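Local coordinates for YohF (Salmonella typhimurium, PDB 6WON), which probably acts as a nicotinamide-dependent oxidoreductase of the short-chain dehydrogenase/reductase family, with acetoin as its assigned substrate, at residues B[75-78]-B[82-85]; B[105-108]-B[114-117]; B[127-132]-B[174-179]; B[140-145]-B[153-158]. One frame throughout, in Å; residues are numbered along the deposited sequence.

Contact 1 of 4, residues B[75-78]-B[82-85]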
loop_
_atom_site.group_PDB
_atom_site.type_symbol
_atom_site.label_atom_id
_atom_site.label_comp_id
_atom_site.label_asym_id
_atom_site.label_seq_id
_atom_site.Cartn_x
_atom_site.Cartn_y
_atom_site.Cartn_z
ATOM N N HIS B 75 -18.811 32.103 2.986
ATOM C CA HIS B 75 -18.770 33.479 3.480
ATOM C C HIS B 75 -17.335 33.970 3.632
ATOM O O HIS B 75 -17.030 35.127 3.310
ATOM C CB HIS B 75 -19.508 33.589 4.809
ATOM C CG HIS B 75 -20.942 33.172 4.736
ATOM N ND1 HIS B 75 -21.836 33.731 3.847
ATOM C CD2 HIS B 75 -21.641 32.249 5.442
ATOM C CE1 HIS B 75 -23.021 33.169 4.006
ATOM N NE2 HIS B 75 -22.931 32.267 4.968
ATOM N N LEU B 76 -16.447 33.112 4.137
ATOM C CA LEU B 76 -15.041 33.483 4.269
ATOM C C LEU B 76 -14.424 33.773 2.904
ATOM O O LEU B 76 -13.761 34.799 2.713
ATOM C CB LEU B 76 -14.282 32.366 4.989
ATOM C CG LEU B 76 -12.838 32.627 5.431
ATOM C CD1 LEU B 76 -12.735 33.911 6.237
ATOM C CD2 LEU B 76 -12.307 31.432 6.244
ATOM N N ILE B 77 -14.649 32.879 1.934
ATOM C CA ILE B 77 -14.180 33.116 0.570
ATOM C C ILE B 77 -14.647 34.482 0.075
ATOM O O ILE B 77 -13.860 35.272 -0.463
ATOM C CB ILE B 77 -14.659 31.990 -0.361
ATOM C CG1 ILE B 77 -14.061 30.646 0.069
ATOM C CG2 ILE B 77 -14.287 32.301 -1.806
ATOM C CD1 ILE B 77 -14.639 29.455 -0.675
ATOM N N GLN B 78 -15.940 34.786 0.264
ATOM C CA GLN B 78 -16.464 36.072 -0.192
ATOM C C GLN B 78 -15.726 37.233 0.457
ATOM O O GLN B 78 -15.431 38.237 -0.200
ATOM C CB GLN B 78 -17.963 36.168 0.094
ATOM C CG GLN B 78 -18.818 35.226 -0.739
ATOM C CD GLN B 78 -18.704 35.484 -2.234
ATOM O OE1 GLN B 78 -18.691 36.637 -2.678
ATOM N NE2 GLN B 78 -18.617 34.413 -3.018
ATOM N N ARG B 82 -11.489 35.471 -3.035
ATOM C CA ARG B 82 -11.021 34.372 -3.871
ATOM C C ARG B 82 -10.489 33.291 -2.932
ATOM O O ARG B 82 -10.344 33.514 -1.724
ATOM C CB ARG B 82 -9.928 34.820 -4.849
ATOM C CG ARG B 82 -8.676 35.328 -4.149
ATOM C CD ARG B 82 -7.567 35.652 -5.136
ATOM N NE ARG B 82 -7.150 34.491 -5.922
ATOM C CZ ARG B 82 -7.251 34.415 -7.246
ATOM N NH1 ARG B 82 -7.770 35.431 -7.933
ATOM N NH2 ARG B 82 -6.830 33.328 -7.889
ATOM N N VAL B 83 -10.201 32.114 -3.500
ATOM C CA VAL B 83 -9.513 31.051 -2.768
ATOM C C VAL B 83 -8.619 30.282 -3.735
ATOM O O VAL B 83 -9.044 29.911 -4.835
ATOM C CB VAL B 83 -10.491 30.102 -2.035
ATOM C CG1 VAL B 83 -11.529 29.514 -2.977
ATOM C CG2 VAL B 83 -9.729 29.025 -1.324
ATOM N N ASP B 84 -7.360 30.092 -3.337
ATOM C CA ASP B 84 -6.365 29.350 -4.103
ATOM C C ASP B 84 -5.868 28.106 -3.381
ATOM O O ASP B 84 -5.451 27.147 -4.036
ATOM C CB ASP B 84 -5.154 30.246 -4.424
ATOM C CG ASP B 84 -5.545 31.513 -5.164
ATOM O OD1 ASP B 84 -5.701 31.452 -6.410
ATOM O OD2 ASP B 84 -5.700 32.568 -4.501
ATOM N N VAL B 85 -5.911 28.100 -2.054
ATOM C CA VAL B 85 -5.498 26.966 -1.239
ATOM C C VAL B 85 -6.591 26.676 -0.222
ATOM O O VAL B 85 -7.051 27.587 0.471
ATOM C CB VAL B 85 -4.165 27.254 -0.524
ATOM C CG1 VAL B 85 -3.847 26.158 0.484
ATOM C CG2 VAL B 85 -3.035 27.371 -1.534
#

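Contact 2 of 4, residues B[105-108]-B[114-117]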
loop_
_atom_site.group_PDB
_atom_site.type_symbol
_atom_site.label_atom_id
_atom_site.label_comp_id
_atom_site.label_asym_id
_atom_site.label_seq_id
_atom_site.Cartn_x
_atom_site.Cartn_y
_atom_site.Cartn_z
ATOM N N GLN B 105 -22.804 7.886 17.272
ATOM C CA GLN B 105 -21.400 8.241 17.375
ATOM C C GLN B 105 -20.662 7.940 16.079
ATOM O O GLN B 105 -19.824 8.736 15.637
ATOM C CB GLN B 105 -20.768 7.494 18.540
ATOM C CG GLN B 105 -19.308 7.824 18.722
ATOM C CD GLN B 105 -18.766 7.321 20.038
ATOM O OE1 GLN B 105 -19.093 6.210 20.483
ATOM N NE2 GLN B 105 -17.947 8.143 20.684
ATOM N N TRP B 106 -20.957 6.790 15.463
ATOM C CA TRP B 106 -20.417 6.475 14.141
ATOM C C TRP B 106 -20.707 7.610 13.165
ATOM O O TRP B 106 -19.809 8.098 12.466
ATOM C CB TRP B 106 -21.025 5.149 13.646
ATOM C CG TRP B 106 -20.704 4.768 12.236
ATOM C CD1 TRP B 106 -21.435 5.057 11.115
ATOM C CD2 TRP B 106 -19.578 3.988 11.787
ATOM N NE1 TRP B 106 -20.826 4.521 9.999
ATOM C CE2 TRP B 106 -19.685 3.866 10.384
ATOM C CE3 TRP B 106 -18.480 3.411 12.434
ATOM C CZ2 TRP B 106 -18.739 3.175 9.616
ATOM C CZ3 TRP B 106 -17.542 2.722 11.670
ATOM C CH2 TRP B 106 -17.678 2.612 10.276
ATOM N N ARG B 107 -21.957 8.075 13.138
ATOM C CA ARG B 107 -22.322 9.125 12.193
ATOM C C ARG B 107 -21.687 10.455 12.569
ATOM O O ARG B 107 -21.292 11.228 11.691
ATOM C CB ARG B 107 -23.841 9.267 12.121
ATOM C CG ARG B 107 -24.521 8.157 11.337
ATOM C CD ARG B 107 -24.790 8.578 9.907
ATOM N NE ARG B 107 -23.564 8.905 9.176
ATOM C CZ ARG B 107 -23.204 10.133 8.795
ATOM N NH1 ARG B 107 -23.983 11.191 9.051
ATOM N NH2 ARG B 107 -22.070 10.298 8.130
ATOM N N GLN B 108 -21.603 10.748 13.867
ATOM C CA GLN B 108 -20.989 12.000 14.302
ATOM C C GLN B 108 -19.523 12.073 13.873
ATOM O O GLN B 108 -19.065 13.112 13.381
ATOM C CB GLN B 108 -21.127 12.140 15.819
ATOM C CG GLN B 108 -20.569 13.428 16.381
ATOM C CD GLN B 108 -19.218 13.230 17.063
ATOM O OE1 GLN B 108 -18.228 13.872 16.705
ATOM N NE2 GLN B 108 -19.175 12.330 18.050
ATOM N N VAL B 114 -15.056 13.445 7.627
ATOM C CA VAL B 114 -14.981 13.339 6.171
ATOM C C VAL B 114 -16.128 14.059 5.466
ATOM O O VAL B 114 -15.917 14.615 4.382
ATOM C CB VAL B 114 -14.873 11.867 5.716
ATOM C CG1 VAL B 114 -16.181 11.103 5.933
ATOM C CG2 VAL B 114 -14.405 11.791 4.245
ATOM N N ASP B 115 -17.334 14.089 6.067
ATOM C CA ASP B 115 -18.452 14.793 5.425
ATOM C C ASP B 115 -18.162 16.286 5.324
ATOM O O ASP B 115 -18.430 16.910 4.292
ATOM C CB ASP B 115 -19.780 14.584 6.183
ATOM C CG ASP B 115 -20.305 13.127 6.136
ATOM O OD1 ASP B 115 -19.784 12.298 5.361
ATOM O OD2 ASP B 115 -21.237 12.808 6.920
ATOM N N GLY B 116 -17.621 16.876 6.390
ATOM C CA GLY B 116 -17.302 18.292 6.354
ATOM C C GLY B 116 -16.241 18.614 5.324
ATOM O O GLY B 116 -16.398 19.538 4.519
ATOM N N ALA B 117 -15.149 17.841 5.324
ATOM C CA ALA B 117 -14.085 18.043 4.347
ATOM C C ALA B 117 -14.610 17.918 2.925
ATOM O O ALA B 117 -14.182 18.657 2.032
ATOM C CB ALA B 117 -12.953 17.035 4.580
HETATM O O HOH W 1 -23.209 14.083 8.210
#

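Contact 3 of 4, residues B[127-132]-B[174-179]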
loop_
_atom_site.group_PDB
_atom_site.type_symbol
_atom_site.label_atom_id
_atom_site.label_comp_id
_atom_site.label_asym_id
_atom_site.label_seq_id
_atom_site.Cartn_x
_atom_site.Cartn_y
_atom_site.Cartn_z
ATOM N N HIS B 127 -14.943 27.642 -6.577
ATOM C CA HIS B 127 -14.338 28.957 -6.768
ATOM C C HIS B 127 -13.059 28.853 -7.585
ATOM O O HIS B 127 -12.784 29.713 -8.430
ATOM C CB HIS B 127 -14.066 29.625 -5.423
ATOM C CG HIS B 127 -15.287 30.212 -4.790
ATOM N ND1 HIS B 127 -15.649 31.535 -4.957
ATOM C CD2 HIS B 127 -16.247 29.653 -4.013
ATOM C CE1 HIS B 127 -16.775 31.767 -4.304
ATOM N NE2 HIS B 127 -17.156 30.644 -3.717
ATOM N N MET B 128 -12.262 27.810 -7.339
ATOM C CA MET B 128 -11.012 27.639 -8.073
ATOM C C MET B 128 -11.271 27.447 -9.559
ATOM O O MET B 128 -10.532 27.970 -10.401
ATOM C CB MET B 128 -10.237 26.442 -7.522
ATOM C CG MET B 128 -9.667 26.660 -6.126
ATOM S SD MET B 128 -9.074 25.105 -5.469
ATOM C CE MET B 128 -8.455 25.631 -3.860
ATOM N N ILE B 129 -12.312 26.685 -9.897
ATOM C CA ILE B 129 -12.654 26.474 -11.297
ATOM C C ILE B 129 -13.077 27.785 -11.933
ATOM O O ILE B 129 -12.574 28.169 -12.997
ATOM C CB ILE B 129 -13.753 25.409 -11.423
ATOM C CG1 ILE B 129 -13.193 24.037 -11.038
ATOM C CG2 ILE B 129 -14.335 25.428 -12.829
ATOM C CD1 ILE B 129 -14.268 23.011 -10.726
ATOM N N LYS B 130 -14.005 28.494 -11.278
ATOM C CA LYS B 130 -14.470 29.783 -11.780
ATOM C C LYS B 130 -13.321 30.774 -11.930
ATOM O O LYS B 130 -13.248 31.499 -12.928
ATOM C CB LYS B 130 -15.547 30.345 -10.849
ATOM C CG LYS B 130 -16.369 31.442 -11.491
ATOM C CD LYS B 130 -17.214 32.213 -10.489
ATOM C CE LYS B 130 -17.662 33.547 -11.091
ATOM N NZ LYS B 130 -17.448 34.692 -10.156
ATOM N N GLN B 131 -12.414 30.828 -10.947
ATOM C CA GLN B 131 -11.271 31.737 -11.040
ATOM C C GLN B 131 -10.379 31.404 -12.231
ATOM O O GLN B 131 -9.738 32.300 -12.795
ATOM C CB GLN B 131 -10.439 31.693 -9.754
ATOM C CG GLN B 131 -11.068 32.402 -8.566
ATOM C CD GLN B 131 -10.677 31.757 -7.249
ATOM O OE1 GLN B 131 -11.360 31.927 -6.242
ATOM N NE2 GLN B 131 -9.573 30.999 -7.254
ATOM N N GLY B 132 -10.304 30.128 -12.607
ATOM C CA GLY B 132 -9.546 29.730 -13.777
ATOM C C GLY B 132 -8.044 29.763 -13.623
ATOM O O GLY B 132 -7.335 29.716 -14.629
ATOM N N ILE B 174 -8.001 17.582 -11.908
ATOM C CA ILE B 174 -6.719 17.854 -12.552
ATOM C C ILE B 174 -6.904 18.735 -13.783
ATOM O O ILE B 174 -6.061 19.594 -14.069
ATOM C CB ILE B 174 -5.979 16.533 -12.878
ATOM C CG1 ILE B 174 -4.507 16.805 -13.220
ATOM C CG2 ILE B 174 -6.636 15.764 -14.018
ATOM C CD1 ILE B 174 -3.747 17.507 -12.118
ATOM N N GLU B 175 -8.024 18.591 -14.497
ATOM C CA GLU B 175 -8.226 19.389 -15.700
ATOM C C GLU B 175 -8.322 20.879 -15.391
ATOM O O GLU B 175 -8.068 21.697 -16.279
ATOM C CB GLU B 175 -9.477 18.922 -16.446
ATOM C CG GLU B 175 -10.790 19.344 -15.790
ATOM C CD GLU B 175 -11.996 19.231 -16.722
ATOM O OE1 GLU B 175 -12.741 18.238 -16.613
ATOM O OE2 GLU B 175 -12.201 20.145 -17.559
ATOM N N HIS B 176 -8.674 21.251 -14.160
ATOM C CA HIS B 176 -8.709 22.649 -13.748
ATOM C C HIS B 176 -7.410 23.089 -13.081
ATOM O O HIS B 176 -7.376 24.151 -12.452
ATOM C CB HIS B 176 -9.889 22.894 -12.808
ATOM C CG HIS B 176 -11.184 22.331 -13.305
ATOM N ND1 HIS B 176 -11.818 22.807 -14.431
ATOM C CD2 HIS B 176 -11.962 21.327 -12.830
ATOM C CE1 HIS B 176 -12.934 22.124 -14.627
ATOM N NE2 HIS B 176 -13.048 21.224 -13.666
ATOM N N HIS B 177 -6.350 22.290 -13.201
ATOM C CA HIS B 177 -5.062 22.591 -12.584
ATOM C C HIS B 177 -5.197 22.735 -11.067
ATOM O O HIS B 177 -4.542 23.572 -10.437
ATOM C CB HIS B 177 -4.430 23.826 -13.220
ATOM C CG HIS B 177 -4.341 23.738 -14.712
ATOM N ND1 HIS B 177 -3.385 22.979 -15.355
ATOM C CD2 HIS B 177 -5.110 24.282 -15.687
ATOM C CE1 HIS B 177 -3.558 23.071 -16.663
ATOM N NE2 HIS B 177 -4.595 23.859 -16.892
ATOM N N ILE B 178 -6.054 21.898 -10.483
ATOM C CA ILE B 178 -6.199 21.777 -9.035
ATOM C C ILE B 178 -5.489 20.497 -8.602
ATOM O O ILE B 178 -5.864 19.392 -9.019
ATOM C CB ILE B 178 -7.680 21.756 -8.617
ATOM C CG1 ILE B 178 -8.363 23.083 -8.976
ATOM C CG2 ILE B 178 -7.805 21.491 -7.123
ATOM C CD1 ILE B 178 -9.891 23.017 -8.981
ATOM N N LEU B 179 -4.458 20.636 -7.777
ATOM C CA LEU B 179 -3.719 19.483 -7.271
ATOM C C LEU B 179 -4.238 19.161 -5.878
ATOM O O LEU B 179 -4.428 20.071 -5.063
ATOM C CB LEU B 179 -2.216 19.756 -7.240
ATOM C CG LEU B 179 -1.597 20.411 -8.487
ATOM C CD1 LEU B 179 -0.067 20.539 -8.358
ATOM C CD2 LEU B 179 -1.955 19.650 -9.762
HETATM O O HOH W 2 -8.643 26.587 -12.767
#

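Contact 4 of 4, residues B[140-145]-B[153-158]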
loop_
_atom_site.group_PDB
_atom_site.type_symbol
_atom_site.label_atom_id
_atom_site.label_comp_id
_atom_site.label_asym_id
_atom_site.label_seq_id
_atom_site.Cartn_x
_atom_site.Cartn_y
_atom_site.Cartn_z
ATOM N N ILE B 140 -5.810 17.047 5.529
ATOM C CA ILE B 140 -5.056 16.493 6.646
ATOM C C ILE B 140 -5.765 15.212 7.065
ATOM O O ILE B 140 -6.887 15.256 7.573
ATOM C CB ILE B 140 -4.949 17.471 7.821
ATOM C CG1 ILE B 140 -4.429 18.833 7.353
ATOM C CG2 ILE B 140 -4.013 16.893 8.887
ATOM C CD1 ILE B 140 -3.001 18.794 6.857
ATOM N N THR B 141 -5.125 14.067 6.838
ATOM C CA THR B 141 -5.721 12.824 7.306
ATOM C C THR B 141 -4.995 12.354 8.562
ATOM O O THR B 141 -5.070 13.022 9.599
ATOM C CB THR B 141 -5.714 11.771 6.196
ATOM O OG1 THR B 141 -4.368 11.465 5.830
ATOM C CG2 THR B 141 -6.447 12.317 4.961
ATOM N N SER B 142 -4.268 11.239 8.483
ATOM C CA SER B 142 -3.598 10.642 9.636
ATOM C C SER B 142 -2.907 9.377 9.142
ATOM O O SER B 142 -3.240 8.858 8.073
ATOM C CB SER B 142 -4.590 10.305 10.758
ATOM O OG SER B 142 -4.154 9.207 11.538
ATOM N N VAL B 143 -1.946 8.875 9.926
ATOM C CA VAL B 143 -1.451 7.533 9.621
ATOM C C VAL B 143 -2.598 6.539 9.596
ATOM O O VAL B 143 -2.516 5.509 8.916
ATOM C CB VAL B 143 -0.373 7.061 10.611
ATOM C CG1 VAL B 143 0.896 7.840 10.399
ATOM C CG2 VAL B 143 -0.872 7.157 12.080
ATOM N N HIS B 144 -3.700 6.848 10.286
ATOM C CA HIS B 144 -4.828 5.930 10.325
ATOM C C HIS B 144 -5.720 6.018 9.093
ATOM O O HIS B 144 -6.755 5.335 9.040
ATOM C CB HIS B 144 -5.593 6.167 11.619
ATOM C CG HIS B 144 -4.718 6.011 12.825
ATOM N ND1 HIS B 144 -4.122 4.810 13.148
ATOM C CD2 HIS B 144 -4.273 6.913 13.734
ATOM C CE1 HIS B 144 -3.380 4.971 14.232
ATOM N NE2 HIS B 144 -3.464 6.235 14.611
ATOM N N GLU B 145 -5.339 6.824 8.102
ATOM C CA GLU B 145 -5.805 6.605 6.732
ATOM C C GLU B 145 -5.302 5.273 6.173
ATOM O O GLU B 145 -5.847 4.779 5.176
ATOM C CB GLU B 145 -5.327 7.761 5.831
ATOM C CG GLU B 145 -5.682 7.646 4.344
ATOM C CD GLU B 145 -4.902 8.604 3.455
ATOM O OE1 GLU B 145 -4.415 9.653 3.945
ATOM O OE2 GLU B 145 -4.790 8.316 2.245
ATOM N N SER B 153 -12.443 2.632 15.494
ATOM C CA SER B 153 -12.805 2.123 14.175
ATOM C C SER B 153 -13.505 3.183 13.337
ATOM O O SER B 153 -13.271 3.279 12.127
ATOM C CB SER B 153 -13.698 0.891 14.309
ATOM O OG SER B 153 -14.872 1.194 15.046
ATOM N N ALA B 154 -14.392 3.971 13.948
ATOM C CA ALA B 154 -15.049 5.033 13.186
ATOM C C ALA B 154 -14.021 6.026 12.660
ATOM O O ALA B 154 -14.035 6.398 11.481
ATOM C CB ALA B 154 -16.091 5.745 14.059
ATOM N N TYR B 155 -13.111 6.457 13.528
ATOM C CA TYR B 155 -12.083 7.411 13.119
ATOM C C TYR B 155 -11.218 6.834 12.002
ATOM O O TYR B 155 -10.937 7.512 11.006
ATOM C CB TYR B 155 -11.263 7.790 14.349
ATOM C CG TYR B 155 -10.017 8.598 14.125
ATOM C CD1 TYR B 155 -10.067 9.980 14.002
ATOM C CD2 TYR B 155 -8.777 7.973 14.078
ATOM C CE1 TYR B 155 -8.917 10.710 13.811
ATOM C CE2 TYR B 155 -7.630 8.689 13.894
ATOM C CZ TYR B 155 -7.697 10.050 13.762
ATOM O OH TYR B 155 -6.524 10.742 13.571
ATOM N N THR B 156 -10.824 5.566 12.128
ATOM C CA THR B 156 -10.020 4.926 11.087
ATOM C C THR B 156 -10.774 4.872 9.769
ATOM O O THR B 156 -10.227 5.192 8.708
ATOM C CB THR B 156 -9.638 3.518 11.525
ATOM O OG1 THR B 156 -8.863 3.578 12.731
ATOM C CG2 THR B 156 -8.875 2.789 10.409
ATOM N N ALA B 157 -12.041 4.462 9.816
ATOM C CA ALA B 157 -12.814 4.345 8.586
ATOM C C ALA B 157 -12.996 5.704 7.929
ATOM O O ALA B 157 -12.923 5.822 6.702
ATOM C CB ALA B 157 -14.173 3.703 8.872
ATOM N N ALA B 158 -13.232 6.739 8.728
ATOM C CA ALA B 158 -13.414 8.075 8.160
ATOM C C ALA B 158 -12.112 8.623 7.573
ATOM O O ALA B 158 -12.134 9.305 6.539
ATOM C CB ALA B 158 -13.972 9.022 9.218
#

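Contact 1 of 4, residues B[75-78]-B[82-85]
I77, near the end of helix 71-80, faces R82 in the returning chain with their CA atoms 5.6 Å apart, so the two segments meet at the closed end of a very short turn. The carbonyl O of I77 stands 3.5 Å from the backbone N of R82, and the two segments share no hydrogen bond. What joins them is a small apolar patch. I77 CD1 touches V83 CG1 at 3.9 Å, and the other branch of the isoleucine, CG2, lies 4.1 Å from R82 C. V83 holds CG1 between its backbone N and its carbonyl carbon (chi1 55°), which turns that methyl onto the isoleucine, while the second methyl, CG2, makes no close contact with I77. H127 of helix 103-131 packs on both I77 and V83.

R82 starts away from the helix and clasps D84 side-on. NE reaches OD2 at 2.8 Å, and NH2 reaches OD1 at 2.6 Å with an N-H...O angle of 173°. Both oxygens lie close to the guanidinium plane and are approached on their syn sides, which fixes the rotation of the two flat groups against each other. D84 OD2 also accepts from the backbone N of V6, in strand 6-9 of the Rossmann sheet.

The chemistry is thus divided: the direct side-chain contact between helix and turn is apolar, whereas a two-pronged salt bridge probably steadies the lead-in to strand 85-88 and would probably help keep the D84 carboxylate ionised although the residue is buried.

Contact 2 of 4, residues B[105-108]-B[114-117]
R107 and D115 lie eight residues apart on helix 103-131 and are joined by a salt bridge along its surface. The tight part is a single bond: R107 NH2 donates to D115 OD2 at 2.9 Å with an N-H...O angle of 168°. The oxygen is met on its syn side, 6° out of the guanidinium plane, and the two flat groups are nearly coplanar. R107 starts out directed away from D115; bends at chi2 (-97°) and chi3 carry its guanidinium along the helix toward D115.

On the looser side a single water bridges the pair. It accepts from R107 NH1 at 3.1 Å and donates to D115 OD2 at 2.7 Å, closing a small ring through NH1, CZ and NH2 of R107, D115 OD2 and the water. D115 is buried, and its other oxygen, OD1, takes a hydrogen bond from W106 NE1 of the second subunit, a bond repeated reciprocally across the interface. The aspartate therefore couples an intrahelical ion pair to subunit pairing.

Around this surface, W106 leans on A154 and A157 of helix 153-173, V114 packs on A161 and L162 of the same helix, and A117 O receives a weak hydrogen bond from N88 ND2 at the end of strand 85-88.

Contact 3 of 4, residues B[127-132]-B[174-179]
I129 holds CG1 beside its backbone N (chi1 -69°) and continues nearly straight to CD1, while H176 turns its ring to the same side of its own backbone (chi1 -48°); together these settings lay the isoleucine over the imidazole. The site belongs to the Rossmann fold of the short-chain dehydrogenases: the C-terminal turn of helix 103-131 meets the loop that leads from helix 153-173 into strand 178-185.

The evidence for a CH-pi contact is direct. I129 CG1 sits 3.6 Å from the centroid of the H176 ring and 18° off its normal, hence over the face, and CD1 reaches the same side at 3.5 Å from H176 CD2. Next to it, I178 lifts CD1 into the angle between two helix residues, 3.7 Å from M128 CB and 4.0 Å from I129 CG1. M128 runs extended past I178, its sulfur near I178 CG1. Both M128 and I178 are buried and rest on I137 of the intervening strand 135-140, so this part of the contact continues the helix-on-sheet core, whereas the I129-H176 pair is partly exposed, and I99 of the second subunit packs on I129.

The backbones are linked through one water, which donates to H176 O at 2.8 Å and, weakly, to M128 O. H176 is covered on both faces: across the ring from I129, E175 CG stands 3.6 Å above the plane, over its centre.

Contact 4 of 4, residues B[140-145]-B[153-158]
This is a buried contact between the loop that leaves strand 135-140 and the first turns of helix 153-173, centred on Y155. H144 and T156 bring their CA atoms to 5.3 Å, and the side chains meet around that point. H144 CD2 approaches Y155 CE2 at 3.8 Å and lies near the plane of the phenol ring, at its edge; the two side chains run askew to each other and their rings do not stack. Y155 swings out toward the loop because chi1 (171°) sets its ring opposite the backbone N, and its OH comes to 3.4 Å from S142 CB. T156 adds its methyl, CG2, 3.6 Å from H144 O.

Y155 and K159 match the YxxxK signature of short-chain dehydrogenases, and S142 stands where the family serine is expected, consistent with a Ser-Tyr-Lys active site at the C-terminal ends of the sheet strands in this Rossmann fold. K159 NZ donates to T141 O, tying the helix to the loop just ahead of the serine.

Second-shell bonds hold the loop and helix start in shape. T141 OG1 donates to E145 OE1 at 2.6 Å, and the same carboxylate oxygen is hydrogen-bonded to S238 OG. H144 ND1 binds T147 O, which anchors the imidazole beside the tyrosine, while T156 OG1 is held by A152 O and the backbone N of L149.

From the N terminus, contact 1 comes first, closing the tight turn between helix 71-80 and strand 85-88. Contact 2 stays within helix 103-131 and closes no loop; the far end of that helix then enters contact 3. Contact 3 closes the long loop from that helix, through strand 135-140 and helix 153-173, to strand 178-185; contact 4 is nested inside it, and none of the contacts cross. Contacts 1 and 3 touch, with V83 O 2.7 Å from Q131 NE2, a probable hydrogen bond. Contacts 2 and 4, centres about 11 Å apart, touch through helices 103-131 and 153-173, with V114 CB 3.8 Å from A158 O, beside the second subunit.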